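Local coordinates for SusD superfamily protein (Bacteroides vulgatus ATCC 8482, PDB 3JQ0), which is a predicted outer-membrane protein of the SusD family that probably binds glycans or other nutrients at the cell surface for uptake, at residues Arg301-Arg310 against Asp413-Met423. Residues are numbered along the deposited sequence; the frame is centred on the assembly and turned at random. Where two conformers were deposited one is given.
With SO4 (sulfate ion), chain I.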
loop_
_atom_site.group_PDB
_atom_site.type_symbol
_atom_site.label_atom_id
_atom_site.label_comp_id
_atom_site.label_asym_id
_atom_site.label_seq_id
_atom_site.Cartn_x
_atom_site.Cartn_y
_atom_site.Cartn_z
ATOM N N ARG A 301 10.098 -11.251 8.820
ATOM C CA ARG A 301 10.581 -12.579 9.201
ATOM C C ARG A 301 12.048 -12.694 8.776
ATOM O O ARG A 301 12.403 -12.427 7.620
ATOM C CB ARG A 301 9.769 -13.652 8.476
ATOM C CG ARG A 301 8.345 -13.780 8.956
ATOM C CD ARG A 301 8.239 -14.464 10.330
ATOM N NE ARG A 301 6.873 -14.818 10.681
ATOM C CZ ARG A 301 6.541 -15.508 11.772
ATOM N NH1 ARG A 301 7.453 -15.846 12.645
ATOM N NH2 ARG A 301 5.270 -15.830 12.002
ATOM N N ARG A 302 12.885 -13.156 9.688
ATOM C CA ARG A 302 14.326 -13.253 9.411
ATOM C C ARG A 302 14.601 -14.150 8.199
ATOM O O ARG A 302 15.447 -13.856 7.355
ATOM C CB ARG A 302 15.051 -13.745 10.648
ATOM C CG ARG A 302 15.019 -12.775 11.804
ATOM C CD ARG A 302 15.469 -13.402 13.082
ATOM N NE ARG A 302 14.557 -14.444 13.473
ATOM C CZ ARG A 302 14.814 -15.357 14.379
ATOM N NH1 ARG A 302 15.977 -15.328 15.035
ATOM N NH2 ARG A 302 13.924 -16.292 14.663
ATOM N N GLU A 303 13.866 -15.249 8.087
ATOM C CA GLU A 303 14.010 -16.216 7.021
ATOM C C GLU A 303 13.666 -15.609 5.647
ATOM O O GLU A 303 14.160 -16.039 4.606
ATOM C CB GLU A 303 13.077 -17.403 7.382
ATOM C CG GLU A 303 13.094 -18.585 6.423
ATOM C CD GLU A 303 12.011 -19.653 6.687
ATOM O OE1 GLU A 303 11.209 -19.557 7.655
ATOM O OE2 GLU A 303 11.928 -20.583 5.864
ATOM N N PHE A 304 12.783 -14.622 5.642
ATOM C CA PHE A 304 12.319 -14.047 4.391
ATOM C C PHE A 304 13.432 -13.391 3.606
ATOM O O PHE A 304 13.387 -13.388 2.374
ATOM C CB PHE A 304 11.189 -13.059 4.652
ATOM C CG PHE A 304 10.616 -12.460 3.405
ATOM C CD1 PHE A 304 9.740 -13.162 2.612
ATOM C CD2 PHE A 304 11.015 -11.188 2.989
ATOM C CE1 PHE A 304 9.253 -12.608 1.420
ATOM C CE2 PHE A 304 10.514 -10.641 1.791
ATOM C CZ PHE A 304 9.610 -11.360 1.057
ATOM N N TYR A 305 14.446 -12.856 4.294
ATOM C CA TYR A 305 15.503 -12.154 3.598
ATOM C C TYR A 305 16.146 -13.018 2.530
ATOM O O TYR A 305 16.501 -12.499 1.483
ATOM C CB TYR A 305 16.574 -11.616 4.573
ATOM C CG TYR A 305 17.658 -10.821 3.895
ATOM C CD1 TYR A 305 17.482 -9.481 3.624
ATOM C CD2 TYR A 305 18.820 -11.435 3.445
ATOM C CE1 TYR A 305 18.440 -8.743 2.962
ATOM C CE2 TYR A 305 19.781 -10.699 2.763
ATOM C CZ TYR A 305 19.580 -9.369 2.500
ATOM O OH TYR A 305 20.498 -8.655 1.815
ATOM N N PHE A 306 16.291 -14.325 2.784
ATOM C CA PHE A 306 16.915 -15.234 1.832
ATOM C C PHE A 306 15.943 -16.019 0.969
ATOM O O PHE A 306 16.394 -16.809 0.144
ATOM C CB PHE A 306 17.937 -16.139 2.553
ATOM C CG PHE A 306 19.078 -15.393 3.184
ATOM C CD1 PHE A 306 20.094 -14.917 2.392
ATOM C CD2 PHE A 306 19.095 -15.134 4.551
ATOM C CE1 PHE A 306 21.151 -14.199 2.939
ATOM C CE2 PHE A 306 20.155 -14.418 5.107
ATOM C CZ PHE A 306 21.176 -13.977 4.314
ATOM N N LYS A 307 14.655 -15.788 1.140
ATOM C CA LYS A 307 13.631 -16.472 0.368
ATOM C C LYS A 307 12.686 -15.529 -0.386
ATOM O O LYS A 307 11.717 -15.951 -0.980
ATOM C CB LYS A 307 12.841 -17.447 1.240
ATOM C CG LYS A 307 13.648 -18.677 1.692
ATOM C CD LYS A 307 13.901 -19.620 0.483
ATOM C CE LYS A 307 14.451 -20.971 0.811
ATOM N NZ LYS A 307 14.858 -21.700 -0.392
ATOM N N GLY A 308 12.988 -14.236 -0.410
ATOM C CA GLY A 308 12.120 -13.242 -1.021
ATOM C C GLY A 308 12.416 -12.967 -2.484
ATOM O O GLY A 308 11.507 -12.694 -3.268
ATOM N N PHE A 309 13.724 -12.964 -2.829
ATOM C CA PHE A 309 14.216 -12.377 -4.095
ATOM C C PHE A 309 15.297 -13.243 -4.679
ATOM O O PHE A 309 16.172 -13.753 -3.961
ATOM C CB PHE A 309 14.812 -10.981 -3.809
ATOM C CG PHE A 309 13.835 -10.018 -3.206
ATOM C CD1 PHE A 309 13.711 -9.970 -1.833
ATOM C CD2 PHE A 309 13.095 -9.150 -3.983
ATOM C CE1 PHE A 309 12.821 -9.066 -1.219
ATOM C CE2 PHE A 309 12.207 -8.251 -3.380
ATOM C CZ PHE A 309 12.078 -8.226 -2.025
ATOM N N ARG A 310 15.280 -13.360 -5.985
ATOM C CA ARG A 310 16.372 -13.989 -6.701
ATOM C C ARG A 310 17.590 -13.085 -6.713
ATOM O O ARG A 310 17.503 -11.855 -6.631
ATOM C CB ARG A 310 15.971 -14.297 -8.156
ATOM C CG ARG A 310 14.703 -15.133 -8.325
ATOM C CD ARG A 310 14.777 -16.505 -7.626
ATOM N NE ARG A 310 15.964 -17.285 -7.988
ATOM C CZ ARG A 310 16.124 -17.934 -9.145
ATOM N NH1 ARG A 310 15.135 -18.042 -9.998
ATOM N NH2 ARG A 310 17.269 -18.536 -9.404
ATOM N N ASP A 413 13.428 -21.841 -10.233
ATOM C CA ASP A 413 14.575 -22.541 -9.645
ATOM C C ASP A 413 14.174 -23.415 -8.459
ATOM O O ASP A 413 13.709 -22.933 -7.418
ATOM C CB ASP A 413 15.615 -21.559 -9.153
ATOM C CG ASP A 413 16.815 -22.264 -8.589
ATOM O OD1 ASP A 413 17.505 -22.921 -9.398
ATOM O OD2 ASP A 413 17.028 -22.232 -7.379
ATOM N N PRO A 414 14.390 -24.742 -8.563
ATOM C CA PRO A 414 13.917 -25.632 -7.496
ATOM C C PRO A 414 14.465 -25.335 -6.114
ATOM O O PRO A 414 13.698 -25.313 -5.132
ATOM C CB PRO A 414 14.314 -27.019 -7.998
ATOM C CG PRO A 414 14.183 -26.902 -9.471
ATOM C CD PRO A 414 14.633 -25.496 -9.808
ATOM N N GLU A 415 15.750 -25.058 -6.009
ATOM C CA GLU A 415 16.341 -24.803 -4.694
ATOM C C GLU A 415 15.718 -23.541 -4.059
ATOM O O GLU A 415 15.382 -23.530 -2.865
ATOM C CB GLU A 415 17.874 -24.646 -4.760
ATOM C CG GLU A 415 18.486 -24.428 -3.397
ATOM C CD GLU A 415 19.990 -24.309 -3.415
ATOM O OE1 GLU A 415 20.605 -24.639 -4.459
ATOM O OE2 GLU A 415 20.544 -23.884 -2.355
ATOM N N PHE A 416 15.597 -22.457 -4.831
ATOM C CA PHE A 416 15.099 -21.228 -4.268
ATOM C C PHE A 416 13.652 -21.429 -3.748
ATOM O O PHE A 416 13.270 -20.871 -2.696
ATOM C CB PHE A 416 15.114 -20.138 -5.336
ATOM C CG PHE A 416 14.614 -18.833 -4.793
ATOM C CD1 PHE A 416 15.454 -17.967 -4.099
ATOM C CD2 PHE A 416 13.265 -18.502 -4.946
ATOM C CE1 PHE A 416 14.961 -16.797 -3.555
ATOM C CE2 PHE A 416 12.796 -17.324 -4.369
ATOM C CZ PHE A 416 13.631 -16.465 -3.710
ATOM N N TYR A 417 12.812 -22.130 -4.507
ATOM C CA TYR A 417 11.433 -22.304 -4.167
ATOM C C TYR A 417 11.143 -23.412 -3.170
ATOM O O TYR A 417 10.022 -23.545 -2.690
ATOM C CB TYR A 417 10.531 -22.391 -5.423
ATOM C CG TYR A 417 10.558 -21.049 -6.168
ATOM C CD1 TYR A 417 9.871 -19.925 -5.680
ATOM C CD2 TYR A 417 11.325 -20.873 -7.307
ATOM C CE1 TYR A 417 9.973 -18.718 -6.291
ATOM C CE2 TYR A 417 11.429 -19.634 -7.925
ATOM C CZ TYR A 417 10.752 -18.548 -7.382
ATOM O OH TYR A 417 10.888 -17.285 -7.949
ATOM N N THR A 418 12.134 -24.225 -2.874
ATOM C CA THR A 418 12.034 -25.225 -1.798
ATOM C C THR A 418 11.996 -24.541 -0.438
ATOM O O THR A 418 12.738 -23.592 -0.183
ATOM C CB THR A 418 13.197 -26.221 -1.898
ATOM O OG1 THR A 418 13.041 -26.955 -3.109
ATOM C CG2 THR A 418 13.194 -27.203 -0.723
ATOM N N ASP A 419 11.108 -25.027 0.433
ATOM C CA ASP A 419 10.969 -24.479 1.788
ATOM C C ASP A 419 10.755 -22.971 1.735
ATOM O O ASP A 419 11.375 -22.209 2.491
ATOM C CB ASP A 419 12.182 -24.834 2.669
ATOM C CG ASP A 419 12.340 -26.325 2.887
ATOM O OD1 ASP A 419 11.318 -27.026 2.998
ATOM O OD2 ASP A 419 13.500 -26.792 2.941
ATOM N N ASN A 420 9.892 -22.549 0.791
ATOM C CA ASN A 420 9.627 -21.139 0.584
ATOM C C ASN A 420 8.148 -20.911 0.750
ATOM O O ASN A 420 7.369 -21.112 -0.181
ATOM C CB ASN A 420 10.101 -20.678 -0.767
ATOM C CG ASN A 420 10.046 -19.197 -0.936
ATOM O OD1 ASN A 420 9.230 -18.525 -0.296
ATOM N ND2 ASN A 420 10.957 -18.640 -1.752
ATOM N N LYS A 421 7.736 -20.543 1.964
ATOM C CA LYS A 421 6.303 -20.452 2.244
ATOM C C LYS A 421 5.664 -19.196 1.673
ATOM O O LYS A 421 4.438 -19.075 1.731
ATOM C CB LYS A 421 5.986 -20.549 3.735
ATOM C CG LYS A 421 6.350 -19.290 4.512
ATOM C CD LYS A 421 5.659 -19.241 5.881
ATOM C CE LYS A 421 5.708 -17.848 6.528
ATOM N NZ LYS A 421 4.998 -17.881 7.856
ATOM N N TRP A 422 6.457 -18.266 1.162
ATOM C CA TRP A 422 5.961 -16.988 0.690
ATOM C C TRP A 422 5.517 -16.931 -0.778
ATOM O O TRP A 422 4.859 -15.992 -1.173
ATOM C CB TRP A 422 7.010 -15.881 0.950
ATOM C CG TRP A 422 7.252 -15.667 2.403
ATOM C CD1 TRP A 422 6.554 -14.859 3.237
ATOM C CD2 TRP A 422 8.243 -16.288 3.215
ATOM N NE1 TRP A 422 7.044 -14.934 4.516
ATOM C CE2 TRP A 422 8.101 -15.806 4.533
ATOM C CE3 TRP A 422 9.293 -17.177 2.944
ATOM C CZ2 TRP A 422 8.903 -16.238 5.572
ATOM C CZ3 TRP A 422 10.088 -17.580 3.950
ATOM C CH2 TRP A 422 9.900 -17.109 5.261
HETATM N N MSE A 423 5.962 -17.877 -1.596
HETATM C CA MSE A 423 5.791 -17.756 -3.039
HETATM C C MSE A 423 6.119 -19.064 -3.708
HETATM O O MSE A 423 6.744 -19.962 -3.131
HETATM C CB MSE A 423 6.705 -16.643 -3.572
HETATM C CG MSE A 423 8.177 -16.920 -3.351
HETATM SE SE MSE A 423 9.302 -15.392 -3.721
HETATM C CE MSE A 423 8.900 -14.528 -2.054
HETATM S S SO4 I . 19.432 -17.614 -6.530
HETATM O O1 SO4 I . 19.379 -17.898 -5.072
HETATM O O2 SO4 I . 19.311 -18.807 -7.363
HETATM O O3 SO4 I . 18.406 -16.642 -6.656
HETATM O O4 SO4 I . 20.802 -17.191 -6.694
HETATM O O HOH W 1 9.442 -21.046 4.343
HETATM O O HOH W 2 14.849 -19.914 -12.231
#
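Lys307 reaches from the 301-310 loop into the C-terminal end of helix 414-417. Its CB rests 3.9 Å from CZ3 of Trp422; the chain bends at chi2 (-71°), which brings CD against Phe416 O, then runs extended through CE, near Thr418 O, to the ammonium. NZ donates to Thr418 O at 2.8 Å, nearly in line with the carbonyl, and to Phe416 O at 2.9 Å from above the carbonyl plane. Asn420 returns the grip: its ND2 meets a lone pair of Lys307 O, while its OD1 takes Trp422 N.

The indole of Trp422 receives the edge of Phe304 on one face, CD1 lying 3.5 Å from CD2 of Trp422 with the planes at 73°. The Glu303 carboxylate stands nearly upright against the indole edge, CD 3.6 Å from Trp422 CH2, and Trp422 NE1 donates to Asp39 O. An alanine in place of Trp422 would probably open a gap beneath Phe304 and leave Asp39 O without this donor.

Nearer the start of helix 414-417, CD of Arg310 sits over the centre of the Phe416 ring, 3.6 Å from its centroid, in a CH-pi contact. NE and NH2 then hold two oxygens of a sulfate, probably from the crystallisation liquor, and NH1 pairs with Asp411. Beside helix 430-441, the loop after strand 299-300 thus joins helix 414-417 where it gives way to a type II turn (Tyr417 to Asn420) and the Asx turn at Asn420.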